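PDB 2Q01: uronate isomerase, which catalyses the interconversion of D-glucuronate with D-fructuronate, and of D-galacturonate with D-tagaturonate, in bacterial uronate metabolism. Local coordinates for residues P333-L346 with F360-L374. Numbering follows the deposited sequence.
Sequences PMRTEYVDALKPLL and FTLDETTYSRELAPL
The Y338 ring takes the L371 methyl CD2 over one face, 3.7 Å from its centroid and 5° off the normal, a centred CH-pi contact. E370 OE1 and L342 CD1 lie at its edge in the ring plane, with the E370 carboxylate nearly perpendicular to the ring. At the far end, Y338 OH donates to F360 O in a very short bond (2.5 Å), in the carbonyl plane on a lone pair, and accepts from T361 OG1 at 2.9 Å. A phenylalanine here would probably leave F360 O without this donor and T361 OG1 without this acceptor. In this TIM-barrel-related fold, 360-374 leads from strand 357-359 into helix 366-375, and L371 also touches L359 of that strand. E370, extended beyond CG, brings OE1 to Y338 N (2.8 Å), nearly along its C-O axis; OE2 pairs with R369 NH1, which probably eases the proximity of E337 OE1. D363 swings CG anti to its backbone N (chi1 -166°), and OD2 receives T336 N from the anti side, tilted out of the carboxylate plane (173° at the hydrogen). A water also donates to D363 OD2 and T336 O, while D363 OD1 forms a salt bridge with R369 of a neighbouring subunit.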
ATOM      1  N   PRO B 333      -6.953  -9.194  -9.989  1.00 49.60           N
ATOM      2  CA  PRO B 333      -7.239  -7.779  -9.729  1.00 45.49           C
ATOM      3  C   PRO B 333      -6.425  -6.805 -10.571  1.00 37.84           C
ATOM      4  O   PRO B 333      -5.300  -7.108 -10.969  1.00 43.52           O
ATOM      5  CB  PRO B 333      -6.848  -7.607  -8.260  1.00 49.36           C
ATOM      6  CG  PRO B 333      -6.944  -8.954  -7.683  1.00 51.92           C
ATOM      7  CD  PRO B 333      -6.496  -9.877  -8.766  1.00 49.47           C
ATOM      8  N   MET B 334      -7.017  -5.645 -10.827  1.00 43.91           N
ATOM      9  CA  MET B 334      -6.373  -4.562 -11.565  0.50 42.13           C
ATOM     10  C   MET B 334      -6.262  -3.340 -10.673  1.00 42.17           C
ATOM     11  O   MET B 334      -7.033  -3.195  -9.718  1.00 45.62           O
ATOM     12  CB  MET B 334      -7.204  -4.174 -12.785  0.50 34.60           C
ATOM     13  CG  MET B 334      -7.308  -5.224 -13.857  0.50 38.33           C
ATOM     14  SD  MET B 334      -8.159  -4.598 -15.314  0.50 32.15           S
ATOM     15  CE  MET B 334      -9.855  -4.569 -14.758  0.50 13.21           C
ATOM     16  N   ARG B 335      -5.313  -2.466 -11.001  1.00 43.30           N
ATOM     17  CA  ARG B 335      -5.199  -1.150 -10.394  1.00 41.07           C
ATOM     18  C   ARG B 335      -6.487  -0.389 -10.724  1.00 40.21           C
ATOM     19  O   ARG B 335      -6.875  -0.301 -11.887  1.00 46.05           O
ATOM     20  CB  ARG B 335      -3.958  -0.456 -10.959  1.00 38.83           C
ATOM     21  CG  ARG B 335      -3.831   1.037 -10.698  1.00 64.70           C
ATOM     22  CD  ARG B 335      -2.463   1.537 -11.150  1.00 83.39           C
ATOM     23  NE  ARG B 335      -2.086   0.989 -12.454  1.00102.80           N
ATOM     24  CZ  ARG B 335      -0.838   0.895 -12.910  1.00107.80           C
ATOM     25  NH1 ARG B 335       0.188   1.311 -12.176  1.00113.41           N
ATOM     26  NH2 ARG B 335      -0.617   0.376 -14.110  1.00104.22           N
ATOM     27  N   THR B 336      -7.161   0.119  -9.691  1.00 39.19           N
ATOM     28  CA  THR B 336      -8.491   0.719  -9.834  1.00 41.96           C
ATOM     29  C   THR B 336      -8.537   2.182  -9.369  1.00 43.29           C
ATOM     30  O   THR B 336      -7.847   2.564  -8.425  1.00 48.80           O
ATOM     31  CB  THR B 336      -9.553  -0.132  -9.097  1.00 45.32           C
ATOM     32  OG1 THR B 336      -9.341  -1.516  -9.408  1.00 55.02           O
ATOM     33  CG2 THR B 336     -10.974   0.245  -9.510  1.00 45.65           C
ATOM     34  N   GLU B 337      -9.345   2.988 -10.057  1.00 46.67           N
ATOM     35  CA  GLU B 337      -9.472   4.422  -9.806  1.00 46.12           C
ATOM     36  C   GLU B 337     -10.931   4.758  -9.481  1.00 46.18           C
ATOM     37  O   GLU B 337     -11.846   4.222 -10.111  1.00 43.32           O
ATOM     38  CB  GLU B 337      -9.016   5.196 -11.048  1.00 46.22           C
ATOM     39  CG  GLU B 337      -8.382   6.561 -10.778  1.00 63.15           C
ATOM     40  CD  GLU B 337      -9.393   7.671 -10.519  1.00 66.60           C
ATOM     41  OE1 GLU B 337      -9.056   8.593  -9.737  1.00 60.34           O
ATOM     42  OE2 GLU B 337     -10.507   7.628 -11.094  1.00 58.72           O
ATOM     43  N   TYR B 338     -11.140   5.644  -8.507  1.00 38.46           N
ATOM     44  CA  TYR B 338     -12.489   6.004  -8.053  1.00 33.43           C
ATOM     45  C   TYR B 338     -12.794   7.501  -8.136  1.00 31.03           C
ATOM     46  O   TYR B 338     -13.937   7.883  -8.389  1.00 43.04           O
ATOM     47  CB  TYR B 338     -12.737   5.508  -6.615  1.00 42.01           C
ATOM     48  CG  TYR B 338     -12.801   4.001  -6.490  1.00 40.01           C
ATOM     49  CD1 TYR B 338     -14.016   3.324  -6.597  1.00 30.08           C
ATOM     50  CD2 TYR B 338     -11.644   3.253  -6.270  1.00 35.08           C
ATOM     51  CE1 TYR B 338     -14.073   1.940  -6.492  1.00 36.27           C
ATOM     52  CE2 TYR B 338     -11.688   1.876  -6.173  1.00 27.27           C
ATOM     53  CZ  TYR B 338     -12.899   1.226  -6.281  1.00 45.93           C
ATOM     54  OH  TYR B 338     -12.923  -0.141  -6.184  1.00 46.60           O
ATOM     55  N   VAL B 339     -11.778   8.334  -7.920  1.00 34.47           N
ATOM     56  CA  VAL B 339     -11.959   9.783  -7.733  1.00 44.62           C
ATOM     57  C   VAL B 339     -12.467  10.502  -8.981  1.00 46.41           C
ATOM     58  O   VAL B 339     -13.469  11.219  -8.920  1.00 53.49           O
ATOM     59  CB  VAL B 339     -10.670  10.457  -7.193  1.00 42.46           C
ATOM     60  CG1 VAL B 339     -10.913  11.923  -6.854  1.00 38.75           C
ATOM     61  CG2 VAL B 339     -10.206   9.735  -5.959  1.00 44.04           C
ATOM     62  N   ASP B 340     -11.784  10.301 -10.105  1.00 47.69           N
ATOM     63  CA  ASP B 340     -12.237  10.844 -11.382  1.00 45.74           C
ATOM     64  C   ASP B 340     -13.398  10.019 -11.906  1.00 46.25           C
ATOM     65  O   ASP B 340     -14.328  10.555 -12.511  1.00 52.57           O
ATOM     66  CB  ASP B 340     -11.101  10.843 -12.409  1.00 52.15           C
ATOM     67  CG  ASP B 340     -10.093  11.964 -12.183  1.00 63.69           C
ATOM     68  OD1 ASP B 340      -8.979  11.877 -12.746  1.00 64.64           O
ATOM     69  OD2 ASP B 340     -10.399  12.928 -11.447  1.00 76.58           O
ATOM     70  N   ALA B 341     -13.333   8.714 -11.646  1.00 41.83           N
ATOM     71  CA  ALA B 341     -14.278   7.743 -12.182  1.00 39.26           C
ATOM     72  C   ALA B 341     -15.718   7.976 -11.737  1.00 34.56           C
ATOM     73  O   ALA B 341     -16.620   8.040 -12.570  1.00 51.12           O
ATOM     74  CB  ALA B 341     -13.827   6.324 -11.831  1.00 30.74           C
ATOM     75  N   LEU B 342     -15.922   8.123 -10.429  1.00 35.43           N
ATOM     76  CA  LEU B 342     -17.263   8.261  -9.844  1.00 33.61           C
ATOM     77  C   LEU B 342     -17.817   9.679  -9.897  1.00 37.45           C
ATOM     78  O   LEU B 342     -18.993   9.897  -9.586  1.00 46.01           O
ATOM     79  CB  LEU B 342     -17.273   7.768  -8.392  1.00 42.80           C
ATOM     80  CG  LEU B 342     -16.958   6.303  -8.082  1.00 26.03           C
ATOM     81  CD1 LEU B 342     -16.686   6.160  -6.603  1.00 43.81           C
ATOM     82  CD2 LEU B 342     -18.103   5.410  -8.497  1.00 28.61           C
ATOM     83  N   LYS B 343     -16.975  10.629 -10.296  1.00 37.52           N
ATOM     84  CA  LYS B 343     -17.340  12.051 -10.331  1.00 42.87           C
ATOM     85  C   LYS B 343     -18.606  12.450 -11.131  1.00 44.35           C
ATOM     86  O   LYS B 343     -19.406  13.223 -10.608  1.00 55.95           O
ATOM     87  CB  LYS B 343     -16.137  12.935 -10.705  1.00 36.71           C
ATOM     88  CG  LYS B 343     -16.255  14.322 -10.133  1.00 25.39           C
ATOM     89  CD  LYS B 343     -15.152  15.245 -10.576  1.00 39.92           C
ATOM     90  CE  LYS B 343     -15.477  16.673 -10.140  1.00 31.43           C
ATOM     91  NZ  LYS B 343     -14.390  17.604 -10.534  1.00 33.47           N
ATOM     92  N   PRO B 344     -18.788  11.950 -12.387  1.00 43.60           N
ATOM     93  CA  PRO B 344     -20.033  12.257 -13.128  1.00 42.48           C
ATOM     94  C   PRO B 344     -21.358  11.846 -12.462  1.00 43.69           C
ATOM     95  O   PRO B 344     -22.355  12.570 -12.587  1.00 37.37           O
ATOM     96  CB  PRO B 344     -19.851  11.489 -14.440  1.00 33.27           C
ATOM     97  CG  PRO B 344     -18.390  11.391 -14.605  1.00 44.23           C
ATOM     98  CD  PRO B 344     -17.877  11.143 -13.226  1.00 42.15           C
ATOM     99  N   LEU B 345     -21.365  10.704 -11.775  1.00 43.61           N
ATOM    100  CA  LEU B 345     -22.544  10.238 -11.043  1.00 37.91           C
ATOM    101  C   LEU B 345     -22.748  11.028  -9.756  1.00 40.59           C
ATOM    102  O   LEU B 345     -23.884  11.334  -9.383  1.00 50.14           O
ATOM    103  CB  LEU B 345     -22.436   8.734 -10.741  1.00 42.60           C
ATOM    104  CG  LEU B 345     -23.448   8.004  -9.843  1.00 31.14           C
ATOM    105  CD1 LEU B 345     -24.901   8.233 -10.265  1.00 46.38           C
ATOM    106  CD2 LEU B 345     -23.148   6.511  -9.790  1.00 30.21           C
ATOM    107  N   LEU B 346     -21.645  11.362  -9.092  1.00 37.58           N
ATOM    108  CA  LEU B 346     -21.689  12.072  -7.816  1.00 35.15           C
ATOM    109  C   LEU B 346     -22.043  13.549  -7.973  1.00 39.50           C
ATOM    110  O   LEU B 346     -22.578  14.167  -7.053  1.00 41.55           O
ATOM    111  CB  LEU B 346     -20.366  11.901  -7.060  1.00 33.71           C
ATOM    112  CG  LEU B 346     -20.114  10.514  -6.455  1.00 31.22           C
ATOM    113  CD1 LEU B 346     -18.660  10.355  -6.069  1.00 26.57           C
ATOM    114  CD2 LEU B 346     -21.008  10.249  -5.263  1.00 46.24           C
ATOM    115  N   PHE B 360     -16.793  -1.328  -3.314  1.00 36.78           N
ATOM    116  CA  PHE B 360     -15.874  -2.410  -3.008  1.00 32.58           C
ATOM    117  C   PHE B 360     -14.613  -2.169  -3.808  1.00 38.36           C
ATOM    118  O   PHE B 360     -14.617  -1.366  -4.737  1.00 42.27           O
ATOM    119  CB  PHE B 360     -16.482  -3.746  -3.420  1.00 29.08           C
ATOM    120  CG  PHE B 360     -17.535  -4.250  -2.484  1.00 37.00           C
ATOM    121  CD1 PHE B 360     -18.824  -3.737  -2.518  1.00 36.72           C
ATOM    122  CD2 PHE B 360     -17.239  -5.253  -1.572  1.00 50.39           C
ATOM    123  CE1 PHE B 360     -19.793  -4.203  -1.651  1.00 19.89           C
ATOM    124  CE2 PHE B 360     -18.210  -5.730  -0.711  1.00 48.69           C
ATOM    125  CZ  PHE B 360     -19.490  -5.201  -0.749  1.00 40.75           C
ATOM    126  N   THR B 361     -13.536  -2.861  -3.449  1.00 35.01           N
ATOM    127  CA  THR B 361     -12.292  -2.764  -4.193  1.00 28.72           C
ATOM    128  C   THR B 361     -11.496  -4.073  -4.168  1.00 37.52           C
ATOM    129  O   THR B 361     -11.657  -4.902  -3.271  1.00 37.98           O
ATOM    130  CB  THR B 361     -11.422  -1.572  -3.707  1.00 37.26           C
ATOM    131  OG1 THR B 361     -10.591  -1.114  -4.779  1.00 46.75           O
ATOM    132  CG2 THR B 361     -10.557  -1.947  -2.521  1.00 28.31           C
ATOM    133  N   LEU B 362     -10.662  -4.247  -5.187  1.00 34.89           N
ATOM    134  CA  LEU B 362      -9.681  -5.318  -5.256  1.00 31.58           C
ATOM    135  C   LEU B 362      -8.295  -4.693  -5.111  1.00 36.58           C
ATOM    136  O   LEU B 362      -7.278  -5.386  -5.044  1.00 29.93           O
ATOM    137  CB  LEU B 362      -9.805  -6.037  -6.596  1.00 34.66           C
ATOM    138  CG  LEU B 362     -10.299  -7.484  -6.676  1.00 34.43           C
ATOM    139  CD1 LEU B 362     -10.981  -7.940  -5.415  1.00 30.22           C
ATOM    140  CD2 LEU B 362     -11.188  -7.703  -7.904  1.00 30.82           C
ATOM    141  N   ASP B 363      -8.286  -3.367  -5.045  1.00 36.01           N
ATOM    142  CA  ASP B 363      -7.076  -2.580  -4.939  1.00 38.17           C
ATOM    143  C   ASP B 363      -7.017  -1.920  -3.557  1.00 45.04           C
ATOM    144  O   ASP B 363      -7.570  -0.829  -3.358  1.00 46.15           O
ATOM    145  CB  ASP B 363      -7.071  -1.525  -6.053  1.00 40.08           C
ATOM    146  CG  ASP B 363      -5.721  -0.866  -6.241  1.00 41.20           C
ATOM    147  OD1 ASP B 363      -4.725  -1.309  -5.628  1.00 57.17           O
ATOM    148  OD2 ASP B 363      -5.657   0.110  -7.016  1.00 44.91           O
ATOM    149  N   GLU B 364      -6.328  -2.583  -2.623  1.00 38.03           N
ATOM    150  CA  GLU B 364      -6.190  -2.143  -1.220  1.00 34.76           C
ATOM    151  C   GLU B 364      -5.588  -0.756  -1.038  1.00 36.69           C
ATOM    152  O   GLU B 364      -5.763  -0.126   0.013  1.00 48.61           O
ATOM    153  CB  GLU B 364      -5.327  -3.125  -0.428  1.00 32.61           C
ATOM    154  CG  GLU B 364      -5.984  -4.444  -0.108  1.00 47.79           C
ATOM    155  CD  GLU B 364      -5.131  -5.297   0.815  1.00 67.00           C
ATOM    156  OE1 GLU B 364      -5.551  -5.524   1.970  1.00 70.85           O
ATOM    157  OE2 GLU B 364      -4.034  -5.725   0.391  1.00 58.16           O
ATOM    158  N   THR B 365      -4.880  -0.289  -2.061  1.00 31.55           N
ATOM    159  CA  THR B 365      -4.212   1.011  -2.033  1.00 36.61           C
ATOM    160  C   THR B 365      -5.187   2.194  -2.089  1.00 34.81           C
ATOM    161  O   THR B 365      -4.822   3.322  -1.752  1.00 43.45           O
ATOM    162  CB  THR B 365      -3.169   1.103  -3.152  1.00 36.45           C
ATOM    163  OG1 THR B 365      -3.818   1.076  -4.427  1.00 42.93           O
ATOM    164  CG2 THR B 365      -2.215  -0.083  -3.062  1.00 43.99           C
ATOM    165  N   THR B 366      -6.425   1.915  -2.491  1.00 32.12           N
ATOM    166  CA  THR B 366      -7.471   2.926  -2.598  1.00 37.40           C
ATOM    167  C   THR B 366      -8.237   3.143  -1.294  1.00 41.95           C
ATOM    168  O   THR B 366      -9.075   4.046  -1.225  1.00 44.12           O
ATOM    169  CB  THR B 366      -8.497   2.578  -3.705  1.00 35.88           C
ATOM    170  OG1 THR B 366      -9.150   1.345  -3.388  1.00 52.11           O
ATOM    171  CG2 THR B 366      -7.828   2.462  -5.061  1.00 35.08           C
ATOM    172  N   TYR B 367      -7.959   2.323  -0.275  1.00 46.54           N
ATOM    173  CA  TYR B 367      -8.652   2.415   1.021  1.00 42.86           C
ATOM    174  C   TYR B 367      -8.462   3.772   1.675  1.00 35.73           C
ATOM    175  O   TYR B 367      -9.417   4.517   1.879  1.00 35.54           O
ATOM    176  CB  TYR B 367      -8.181   1.332   2.002  1.00 35.99           C
ATOM    177  CG  TYR B 367      -8.707  -0.052   1.739  1.00 37.36           C
ATOM    178  CD1 TYR B 367      -9.951  -0.254   1.139  1.00 39.97           C
ATOM    179  CD2 TYR B 367      -7.969  -1.173   2.121  1.00 41.14           C
ATOM    180  CE1 TYR B 367     -10.438  -1.539   0.906  1.00 37.58           C
ATOM    181  CE2 TYR B 367      -8.440  -2.456   1.891  1.00 20.53           C
ATOM    182  CZ  TYR B 367      -9.673  -2.639   1.282  1.00 38.77           C
ATOM    183  OH  TYR B 367     -10.141  -3.918   1.051  1.00 37.59           O
ATOM    184  N   SER B 368      -7.216   4.086   1.993  1.00 38.66           N
ATOM    185  CA  SER B 368      -6.903   5.313   2.692  1.00 43.15           C
ATOM    186  C   SER B 368      -6.878   6.468   1.713  1.00 38.12           C
ATOM    187  O   SER B 368      -7.166   7.604   2.088  1.00 50.92           O
ATOM    188  CB  SER B 368      -5.554   5.191   3.393  1.00 44.06           C
ATOM    189  OG  SER B 368      -4.533   4.910   2.450  1.00 58.65           O
ATOM    190  N   ARG B 369      -6.541   6.172   0.460  1.00 40.37           N
ATOM    191  CA  ARG B 369      -6.347   7.210  -0.538  1.00 32.96           C
ATOM    192  C   ARG B 369      -7.657   7.754  -1.081  1.00 33.79           C
ATOM    193  O   ARG B 369      -7.869   8.955  -1.086  1.00 42.58           O
ATOM    194  CB  ARG B 369      -5.478   6.719  -1.693  1.00 29.76           C
ATOM    195  CG  ARG B 369      -4.780   7.858  -2.435  1.00 35.91           C
ATOM    196  CD  ARG B 369      -4.535   7.547  -3.902  1.00 30.42           C
ATOM    197  NE  ARG B 369      -3.771   6.320  -4.104  1.00 26.99           N
ATOM    198  CZ  ARG B 369      -4.197   5.271  -4.805  1.00 47.28           C
ATOM    199  NH1 ARG B 369      -5.386   5.296  -5.391  1.00 44.15           N
ATOM    200  NH2 ARG B 369      -3.428   4.195  -4.928  1.00 52.86           N
ATOM    201  N   GLU B 370      -8.533   6.870  -1.537  1.00 38.28           N
ATOM    202  CA  GLU B 370      -9.690   7.300  -2.307  1.00 36.18           C
ATOM    203  C   GLU B 370     -11.015   6.968  -1.647  1.00 36.27           C
ATOM    204  O   GLU B 370     -11.859   7.843  -1.497  1.00 43.46           O
ATOM    205  CB  GLU B 370      -9.639   6.704  -3.719  1.00 41.88           C
ATOM    206  CG  GLU B 370      -8.314   6.939  -4.442  1.00 49.76           C
ATOM    207  CD  GLU B 370      -8.362   6.616  -5.919  1.00 44.19           C
ATOM    208  OE1 GLU B 370      -9.382   6.069  -6.389  1.00 52.48           O
ATOM    209  OE2 GLU B 370      -7.370   6.918  -6.615  1.00 47.50           O
ATOM    210  N   LEU B 371     -11.184   5.707  -1.254  1.00 38.53           N
ATOM    211  CA  LEU B 371     -12.464   5.184  -0.771  1.00 32.71           C
ATOM    212  C   LEU B 371     -12.957   5.800   0.529  1.00 37.08           C
ATOM    213  O   LEU B 371     -14.099   6.252   0.599  1.00 40.64           O
ATOM    214  CB  LEU B 371     -12.409   3.664  -0.633  1.00 34.30           C
ATOM    215  CG  LEU B 371     -12.377   2.794  -1.893  1.00 38.49           C
ATOM    216  CD1 LEU B 371     -12.347   1.331  -1.478  1.00 40.97           C
ATOM    217  CD2 LEU B 371     -13.576   3.060  -2.781  1.00 41.78           C
ATOM    218  N   ALA B 372     -12.106   5.819   1.553  1.00 30.00           N
ATOM    219  CA  ALA B 372     -12.479   6.417   2.830  1.00 25.75           C
ATOM    220  C   ALA B 372     -12.714   7.939   2.769  1.00 34.23           C
ATOM    221  O   ALA B 372     -13.718   8.402   3.317  1.00 32.30           O
ATOM    222  CB  ALA B 372     -11.498   6.034   3.953  1.00 31.46           C
ATOM    223  N   PRO B 373     -11.802   8.716   2.118  1.00 33.12           N
ATOM    224  CA  PRO B 373     -12.103  10.137   1.852  1.00 28.90           C
ATOM    225  C   PRO B 373     -13.423  10.412   1.123  1.00 33.09           C
ATOM    226  O   PRO B 373     -14.111  11.374   1.457  1.00 36.68           O
ATOM    227  CB  PRO B 373     -10.921  10.583   0.998  1.00 20.03           C
ATOM    228  CG  PRO B 373      -9.793   9.731   1.497  1.00 26.38           C
ATOM    229  CD  PRO B 373     -10.434   8.386   1.658  1.00 31.59           C
ATOM    230  N   LEU B 374     -13.762   9.577   0.144  1.00 34.57           N
ATOM    231  CA  LEU B 374     -15.022   9.696  -0.583  1.00 32.00           C
ATOM    232  C   LEU B 374     -16.210   9.329   0.298  1.00 23.93           C
ATOM    233  O   LEU B 374     -17.208  10.053   0.344  1.00 38.77           O
ATOM    234  CB  LEU B 374     -15.011   8.827  -1.857  1.00 22.35           C
ATOM    235  CG  LEU B 374     -14.296   9.340  -3.112  1.00 24.11           C
ATOM    236  CD1 LEU B 374     -14.209   8.226  -4.151  1.00 31.61           C
ATOM    237  CD2 LEU B 374     -14.973  10.565  -3.710  1.00 21.60           C
TER
HETATM  238  O   HOH W   1     -10.867  -2.802  -7.605  1.00 43.01           O
HETATM  239  O   HOH W   2      -4.841   2.443  -7.362  1.00 55.08           O